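Local coordinates for protein endo-1,4-beta-xylanase (Uncultured bacterium, PDB 7AX7) that probably removes acetyl groups from acetylated xylan with the help of a bound cobalt ion, as the carbohydrate esterase domain of a multidomain xylanase, at residues A[20-25]-A[32-37]; A[57-62]-A[90-95]. One frame throughout, in Å; residues are numbered along the deposited sequence.

Contact 1: A[20-25]-A[32-37]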
ATOM      1  N   ASP A  20       0.193 -12.840   8.556  1.00  8.52           N
ATOM      2  CA  ASP A  20      -0.903 -12.659   9.503  1.00 12.48           C
ATOM      3  C   ASP A  20      -1.931 -11.673   8.965  1.00 11.93           C
ATOM      4  O   ASP A  20      -3.137 -11.836   9.193  1.00  9.97           O
ATOM      5  CB  ASP A  20      -0.361 -12.185  10.852  1.00 15.81           C
ATOM      6  CG  ASP A  20       0.591 -13.190  11.489  1.00 16.64           C
ATOM      7  OD1 ASP A  20       0.280 -14.401  11.499  1.00 15.75           O
ATOM      8  OD2 ASP A  20       1.653 -12.764  11.977  1.00 15.20           O
ATOM      9  N   VAL A  21      -1.468 -10.628   8.268  1.00  9.87           N
ATOM     10  CA  VAL A  21      -2.401  -9.715   7.622  1.00  8.73           C
ATOM     11  C   VAL A  21      -3.235 -10.477   6.600  1.00 10.81           C
ATOM     12  O   VAL A  21      -4.467 -10.340   6.550  1.00 11.19           O
ATOM     13  CB  VAL A  21      -1.639  -8.530   6.989  1.00 13.27           C
ATOM     14  CG1 VAL A  21      -2.571  -7.659   6.141  1.00  7.90           C
ATOM     15  CG2 VAL A  21      -0.956  -7.682   8.074  1.00  6.17           C
ATOM     16  N   LEU A  22      -2.583 -11.333   5.803  1.00  9.28           N
ATOM     17  CA  LEU A  22      -3.288 -12.083   4.767  1.00  9.66           C
ATOM     18  C   LEU A  22      -4.327 -13.026   5.365  1.00  9.68           C
ATOM     19  O   LEU A  22      -5.436 -13.158   4.829  1.00  9.30           O
ATOM     20  CB  LEU A  22      -2.284 -12.869   3.925  1.00  7.50           C
ATOM     21  CG  LEU A  22      -1.323 -12.050   3.058  1.00 13.89           C
ATOM     22  CD1 LEU A  22      -0.329 -12.994   2.426  1.00  6.98           C
ATOM     23  CD2 LEU A  22      -2.085 -11.235   1.991  1.00  6.38           C
ATOM     24  N   ASP A  23      -3.966 -13.724   6.445  1.00  8.12           N
ATOM     25  CA  ASP A  23      -4.924 -14.593   7.121  1.00  9.40           C
ATOM     26  C   ASP A  23      -6.212 -13.846   7.416  1.00 10.10           C
ATOM     27  O   ASP A  23      -7.310 -14.370   7.200  1.00  9.83           O
ATOM     28  CB  ASP A  23      -4.326 -15.136   8.420  1.00  9.85           C
ATOM     29  CG  ASP A  23      -3.225 -16.158   8.187  1.00 13.51           C
ATOM     30  OD1 ASP A  23      -3.079 -16.649   7.044  1.00 12.71           O
ATOM     31  OD2 ASP A  23      -2.504 -16.463   9.159  1.00 12.70           O
ATOM     32  N   ILE A  24      -6.090 -12.602   7.891  1.00 11.87           N
ATOM     33  CA  ILE A  24      -7.264 -11.812   8.251  1.00  9.05           C
ATOM     34  C   ILE A  24      -8.009 -11.354   6.997  1.00  9.36           C
ATOM     35  O   ILE A  24      -9.239 -11.454   6.913  1.00  9.66           O
ATOM     36  CB  ILE A  24      -6.840 -10.624   9.133  1.00  7.87           C
ATOM     37  CG1 ILE A  24      -6.356 -11.127  10.500  1.00  8.20           C
ATOM     38  CG2 ILE A  24      -7.966  -9.595   9.253  1.00  7.31           C
ATOM     39  CD1 ILE A  24      -5.485 -10.105  11.253  1.00  9.33           C
ATOM     40  N   LEU A  25      -7.279 -10.832   6.010  1.00  8.05           N
ATOM     41  CA  LEU A  25      -7.917 -10.441   4.759  1.00  7.98           C
ATOM     42  C   LEU A  25      -8.664 -11.614   4.139  1.00  7.83           C
ATOM     43  O   LEU A  25      -9.793 -11.458   3.663  1.00  8.75           O
ATOM     44  CB  LEU A  25      -6.879  -9.885   3.782  1.00  7.38           C
ATOM     45  CG  LEU A  25      -6.113  -8.615   4.190  1.00  7.43           C
ATOM     46  CD1 LEU A  25      -5.107  -8.256   3.110  1.00  5.11           C
ATOM     47  CD2 LEU A  25      -7.065  -7.436   4.453  1.00  4.76           C
ATOM     48  N   ALA A  32      -6.462  -6.074  -0.572  1.00  8.77           N
ATOM     49  CA  ALA A  32      -5.693  -4.900  -0.179  1.00  6.99           C
ATOM     50  C   ALA A  32      -4.571  -4.701  -1.186  1.00  7.83           C
ATOM     51  O   ALA A  32      -4.375  -5.510  -2.097  1.00  8.19           O
ATOM     52  CB  ALA A  32      -5.132  -5.039   1.241  1.00  8.43           C
ATOM     53  N   THR A  33      -3.831  -3.610  -1.016  1.00  7.54           N
ATOM     54  CA  THR A  33      -2.687  -3.284  -1.859  1.00  7.44           C
ATOM     55  C   THR A  33      -1.443  -3.220  -0.986  1.00  7.72           C
ATOM     56  O   THR A  33      -1.455  -2.577   0.067  1.00 10.98           O
ATOM     57  CB  THR A  33      -2.901  -1.940  -2.581  1.00 11.65           C
ATOM     58  OG1 THR A  33      -4.154  -1.968  -3.269  1.00  7.98           O
ATOM     59  CG2 THR A  33      -1.773  -1.644  -3.584  1.00  5.81           C
ATOM     60  N   PHE A  34      -0.374  -3.883  -1.421  1.00  7.24           N
ATOM     61  CA  PHE A  34       0.880  -3.951  -0.674  1.00  6.24           C
ATOM     62  C   PHE A  34       1.966  -3.257  -1.479  1.00  9.69           C
ATOM     63  O   PHE A  34       2.357  -3.736  -2.553  1.00  7.06           O
ATOM     64  CB  PHE A  34       1.262  -5.402  -0.375  1.00  6.76           C
ATOM     65  CG  PHE A  34       0.304  -6.093   0.549  1.00  6.95           C
ATOM     66  CD1 PHE A  34      -0.836  -6.724   0.054  1.00  7.41           C
ATOM     67  CD2 PHE A  34       0.529  -6.095   1.918  1.00  5.84           C
ATOM     68  CE1 PHE A  34      -1.731  -7.353   0.917  1.00  7.61           C
ATOM     69  CE2 PHE A  34      -0.351  -6.723   2.785  1.00  6.94           C
ATOM     70  CZ  PHE A  34      -1.489  -7.349   2.288  1.00  7.81           C
ATOM     71  N   PHE A  35       2.449  -2.136  -0.947  1.00  7.83           N
ATOM     72  CA  PHE A  35       3.567  -1.404  -1.522  1.00  8.13           C
ATOM     73  C   PHE A  35       4.849  -2.014  -0.973  1.00  9.55           C
ATOM     74  O   PHE A  35       5.181  -1.844   0.210  1.00  7.04           O
ATOM     75  CB  PHE A  35       3.445   0.085  -1.198  1.00  8.52           C
ATOM     76  CG  PHE A  35       2.304   0.765  -1.912  1.00  7.32           C
ATOM     77  CD1 PHE A  35       1.003   0.626  -1.458  1.00  5.67           C
ATOM     78  CD2 PHE A  35       2.538   1.541  -3.043  1.00  6.29           C
ATOM     79  CE1 PHE A  35      -0.062   1.251  -2.121  1.00  5.85           C
ATOM     80  CE2 PHE A  35       1.481   2.172  -3.717  1.00  7.36           C
ATOM     81  CZ  PHE A  35       0.176   2.020  -3.255  1.00  5.80           C
ATOM     82  N   LEU A  36       5.558  -2.741  -1.824  1.00  5.93           N
ATOM     83  CA  LEU A  36       6.658  -3.567  -1.371  1.00  5.81           C
ATOM     84  C   LEU A  36       7.980  -2.824  -1.481  1.00  8.18           C
ATOM     85  O   LEU A  36       8.200  -2.019  -2.393  1.00  7.54           O
ATOM     86  CB  LEU A  36       6.737  -4.866  -2.177  1.00  6.24           C
ATOM     87  CG  LEU A  36       5.467  -5.715  -2.336  1.00  6.63           C
ATOM     88  CD1 LEU A  36       5.782  -6.941  -3.188  1.00  5.59           C
ATOM     89  CD2 LEU A  36       4.905  -6.127  -0.993  1.00  4.57           C
ATOM     90  N   ILE A  37       8.863  -3.121  -0.535  1.00  6.95           N
ATOM     91  CA  ILE A  37      10.259  -2.714  -0.601  1.00  7.75           C
ATOM     92  C   ILE A  37      11.001  -3.743  -1.446  1.00  9.08           C
ATOM     93  O   ILE A  37      10.971  -4.941  -1.149  1.00  8.46           O
ATOM     94  CB  ILE A  37      10.859  -2.603   0.809  1.00  9.99           C
ATOM     95  CG1 ILE A  37      10.087  -1.551   1.616  1.00  8.25           C
ATOM     96  CG2 ILE A  37      12.358  -2.290   0.736  1.00  9.53           C
ATOM     97  CD1 ILE A  37      10.522  -1.421   3.069  1.00 10.83           C
TER
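The ring of F34 reaches V21, L22 and L25 because its CG stands anti to its own carbonyl carbon (chi1 -66°), which sends CZ out from the strand to the helix. L25 answers with the same first torsion (chi1 -62°) and a nearly straight second one, so that CD1 is carried to the ring. The two segments belong to a beta-alpha-beta unit of the NodB-type deacetylase fold. In it, helix 16-28 covers the parallel sheet between strands 4-11 and 33-36. The axes of the segments 20-25 and 33-36 run nearly antiparallel, at 165°, and come no closer than 12.0 Å. Side chains fill that distance, and all of the touching residues are buried.

Three aliphatic groups gather round the far end of the F34 ring. L25 CD1 lies 3.8 Å from F34 CZ, at the ring edge and near its plane. V21 CG1 also sits at the edge, 4.0 Å from F34 CZ. L22 CD2 approaches obliquely and is 3.9 Å from F34 CZ. V21 and L25 come from the direction opposite to F34 and put their methyl groups at the ring edge, whereas L22 comes across it. The ring of F10, on strand 4-11, lies nearly parallel to that of F34. Q52 of helix 46-54 also touches F34. Without the ring, as with an alanine here, the methyl groups of V21, L22 and L25 would probably lose their common partner and a gap would open between helix and sheet. Next to the ring, A32 points its methyl group toward the helix. L25 CD1 touches A32 as well as F34, with A32 CB 3.7 Å away.

Contact 2: A[57-62]-A[90-95]; sequences CELASH and NSVGVD. With CO (cobalt (II) ion), chain B.
The cobalt ion is held by H62 NE2 at 2.2 Å, together with four atoms from elsewhere in the structure. D12 and H66 also bind the metal. The other ring nitrogen of H62, ND1, is hydrogen-bonded to the backbone O of R100. The imidazole is thus held at both nitrogens, and the bond at ND1 helps to fix its rotation. H62 follows directly on strand 58-61, and L59 of that strand makes the contact with 90-95.

L59 points toward V92 and V94, and the methyl groups of the two valines meet it. The valines share one rotamer, with chi1 -58° in V92 and -56° in V94. It sets CG2 between the backbone N and the carbonyl carbon and turns this methyl onto L59. V92 CG2 is 3.8 Å from L59 CD1, and V94 CG2 is 3.9 Å from the same atom. V94 CG2 also lies 4.0 Å from L59 CB, so it packs along the root of the leucine as well as at its tip. Both valines cross L59 at about a right angle. In the NodB-type deacetylase fold, strand 58-61 is part of the parallel sheet, and helix 74-92 packs beside it. The contact is made where that helix gives way to a loop. G93 leaves helical geometry with a positive phi of 80°, and this turn places V94 next to V92 against the same leucine. I88 of the helix touches both L59 and V94, and V53 of helix 46-54 touches both valines.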
ATOM      1  N   CYS A  57      -4.637  -9.650  -4.149  1.00  7.06           N
ATOM      2  CA  CYS A  57      -4.115  -8.422  -3.570  1.00  6.70           C
ATOM      3  C   CYS A  57      -3.135  -7.808  -4.551  1.00  8.67           C
ATOM      4  O   CYS A  57      -2.373  -8.519  -5.206  1.00 10.11           O
ATOM      5  CB  CYS A  57      -3.432  -8.682  -2.228  1.00  6.85           C
ATOM      6  SG  CYS A  57      -4.558  -9.248  -0.912  1.00  9.00           S
ATOM      7  N   GLU A  58      -3.173  -6.487  -4.661  1.00  9.84           N
ATOM      8  CA  GLU A  58      -2.338  -5.783  -5.622  1.00  7.28           C
ATOM      9  C   GLU A  58      -0.954  -5.533  -5.043  1.00  8.34           C
ATOM     10  O   GLU A  58      -0.815  -5.151  -3.878  1.00  6.95           O
ATOM     11  CB  GLU A  58      -2.972  -4.450  -6.015  1.00  5.58           C
ATOM     12  CG  GLU A  58      -2.107  -3.645  -6.981  1.00  7.75           C
ATOM     13  CD  GLU A  58      -2.857  -2.498  -7.631  1.00  9.09           C
ATOM     14  OE1 GLU A  58      -3.899  -2.076  -7.083  1.00  7.17           O
ATOM     15  OE2 GLU A  58      -2.406  -2.022  -8.702  1.00 12.93           O
ATOM     16  N   LEU A  59       0.069  -5.732  -5.866  1.00  5.51           N
ATOM     17  CA  LEU A  59       1.439  -5.432  -5.477  1.00 12.27           C
ATOM     18  C   LEU A  59       1.895  -4.134  -6.151  1.00 10.03           C
ATOM     19  O   LEU A  59       1.720  -3.955  -7.365  1.00  5.65           O
ATOM     20  CB  LEU A  59       2.369  -6.597  -5.826  1.00 10.48           C
ATOM     21  CG  LEU A  59       1.992  -7.987  -5.281  1.00 10.05           C
ATOM     22  CD1 LEU A  59       3.060  -9.023  -5.634  1.00  9.12           C
ATOM     23  CD2 LEU A  59       1.763  -7.957  -3.769  1.00  7.93           C
ATOM     24  N   ALA A  60       2.477  -3.232  -5.361  1.00  8.20           N
ATOM     25  CA  ALA A  60       2.904  -1.908  -5.806  1.00  8.23           C
ATOM     26  C   ALA A  60       4.316  -1.627  -5.276  1.00  8.40           C
ATOM     27  O   ALA A  60       4.892  -2.415  -4.524  1.00  9.03           O
ATOM     28  CB  ALA A  60       1.908  -0.825  -5.344  1.00  6.20           C
ATOM     29  N   SER A  61       4.874  -0.490  -5.666  1.00  6.59           N
ATOM     30  CA  SER A  61       6.279  -0.176  -5.423  1.00  6.99           C
ATOM     31  C   SER A  61       6.433   0.750  -4.221  1.00  6.97           C
ATOM     32  O   SER A  61       5.736   1.766  -4.118  1.00  7.95           O
ATOM     33  CB  SER A  61       6.893   0.475  -6.660  1.00  5.47           C
ATOM     34  OG  SER A  61       8.232   0.866  -6.404  1.00 10.38           O
ATOM     35  N   HIS A  62       7.346   0.400  -3.313  1.00  9.15           N
ATOM     36  CA  HIS A  62       7.746   1.277  -2.216  1.00  8.41           C
ATOM     37  C   HIS A  62       9.251   1.582  -2.275  1.00  7.90           C
ATOM     38  O   HIS A  62       9.884   1.838  -1.246  1.00 11.07           O
ATOM     39  CB  HIS A  62       7.353   0.647  -0.876  1.00  8.66           C
ATOM     40  CG  HIS A  62       7.219   1.626   0.252  1.00  8.46           C
ATOM     41  ND1 HIS A  62       6.869   2.946   0.064  1.00 12.17           N
ATOM     42  CD2 HIS A  62       7.363   1.466   1.591  1.00 11.47           C
ATOM     43  CE1 HIS A  62       6.812   3.560   1.235  1.00 11.33           C
ATOM     44  NE2 HIS A  62       7.107   2.682   2.177  1.00 10.26           N
ATOM     45  N   ASN A  90       9.408 -10.333 -12.285  1.00  6.79           N
ATOM     46  CA  ASN A  90      10.145 -11.569 -12.515  1.00  9.03           C
ATOM     47  C   ASN A  90       9.925 -12.612 -11.432  1.00 10.86           C
ATOM     48  O   ASN A  90      10.225 -13.789 -11.666  1.00  8.97           O
ATOM     49  CB  ASN A  90      11.642 -11.286 -12.632  1.00  9.67           C
ATOM     50  CG  ASN A  90      11.980 -10.528 -13.880  1.00 11.06           C
ATOM     51  OD1 ASN A  90      11.183 -10.471 -14.820  1.00 12.54           O
ATOM     52  ND2 ASN A  90      13.164  -9.942 -13.910  1.00 10.94           N
ATOM     53  N   SER A  91       9.450 -12.214 -10.251  1.00 10.19           N
ATOM     54  CA  SER A  91       9.212 -13.192  -9.195  1.00 13.91           C
ATOM     55  C   SER A  91       7.826 -13.810  -9.301  1.00 12.59           C
ATOM     56  O   SER A  91       7.701 -15.037  -9.293  1.00 12.21           O
ATOM     57  CB  SER A  91       9.406 -12.566  -7.805  1.00 11.32           C
ATOM     58  OG  SER A  91       8.500 -11.499  -7.558  1.00 11.30           O
ATOM     59  N   VAL A  92       6.779 -12.991  -9.395  1.00  9.50           N
ATOM     60  CA  VAL A  92       5.422 -13.532  -9.349  1.00  9.49           C
ATOM     61  C   VAL A  92       4.545 -12.992 -10.477  1.00  9.76           C
ATOM     62  O   VAL A  92       3.323 -13.169 -10.457  1.00 11.50           O
ATOM     63  CB  VAL A  92       4.769 -13.266  -7.981  1.00  9.69           C
ATOM     64  CG1 VAL A  92       5.605 -13.889  -6.861  1.00  6.09           C
ATOM     65  CG2 VAL A  92       4.564 -11.760  -7.758  1.00  9.07           C
ATOM     66  N   GLY A  93       5.149 -12.334 -11.461  1.00 11.27           N
ATOM     67  CA  GLY A  93       4.478 -12.103 -12.730  1.00 11.62           C
ATOM     68  C   GLY A  93       3.487 -10.957 -12.796  1.00 15.68           C
ATOM     69  O   GLY A  93       2.695 -10.903 -13.740  1.00 14.21           O
ATOM     70  N   VAL A  94       3.504 -10.022 -11.847  1.00 12.35           N
ATOM     71  CA  VAL A  94       2.550  -8.918 -11.882  1.00 13.59           C
ATOM     72  C   VAL A  94       3.284  -7.611 -12.115  1.00 12.31           C
ATOM     73  O   VAL A  94       4.468  -7.457 -11.789  1.00  9.47           O
ATOM     74  CB  VAL A  94       1.675  -8.819 -10.615  1.00 17.88           C
ATOM     75  CG1 VAL A  94       0.943 -10.126 -10.382  1.00 16.98           C
ATOM     76  CG2 VAL A  94       2.506  -8.413  -9.409  1.00 15.17           C
ATOM     77  N   ASP A  95       2.546  -6.656 -12.675  1.00 13.17           N
ATOM     78  CA  ASP A  95       3.078  -5.378 -13.119  1.00 14.09           C
ATOM     79  C   ASP A  95       2.713  -4.292 -12.113  1.00 12.16           C
ATOM     80  O   ASP A  95       1.532  -4.005 -11.897  1.00 11.62           O
ATOM     81  CB  ASP A  95       2.537  -5.045 -14.509  1.00 15.55           C
ATOM     82  CG  ASP A  95       2.961  -6.071 -15.557  1.00 15.88           C
ATOM     83  OD1 ASP A  95       4.179  -6.336 -15.663  1.00 23.73           O
ATOM     84  OD2 ASP A  95       2.082  -6.627 -16.245  1.00 25.42           O
TER
HETATM   85 CO    CO B 801       7.669   2.784   4.342  1.00 16.31          CO

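How the contacts relate
Both contacts pack a helical part of the fold against the parallel sheet, and their strands, 33-36 and 58-61, are neighbours in it. Backbone bonds join them: F34 N lies 2.8 Å from E58 O, and L36 O lies 2.7 Å from H62 N, both probable hydrogen bonds. Contact 1 is fully buried and has an aromatic ring at its centre. Contact 2 is only partly buried, purely aliphatic where its segments meet, and placed at a helix end. Helix 46-54 touches side chains of both. Contact 2 also carries a metal ligand, H62, whereas the F34 side chain of contact 1 is about 11 Å from the cobalt ion.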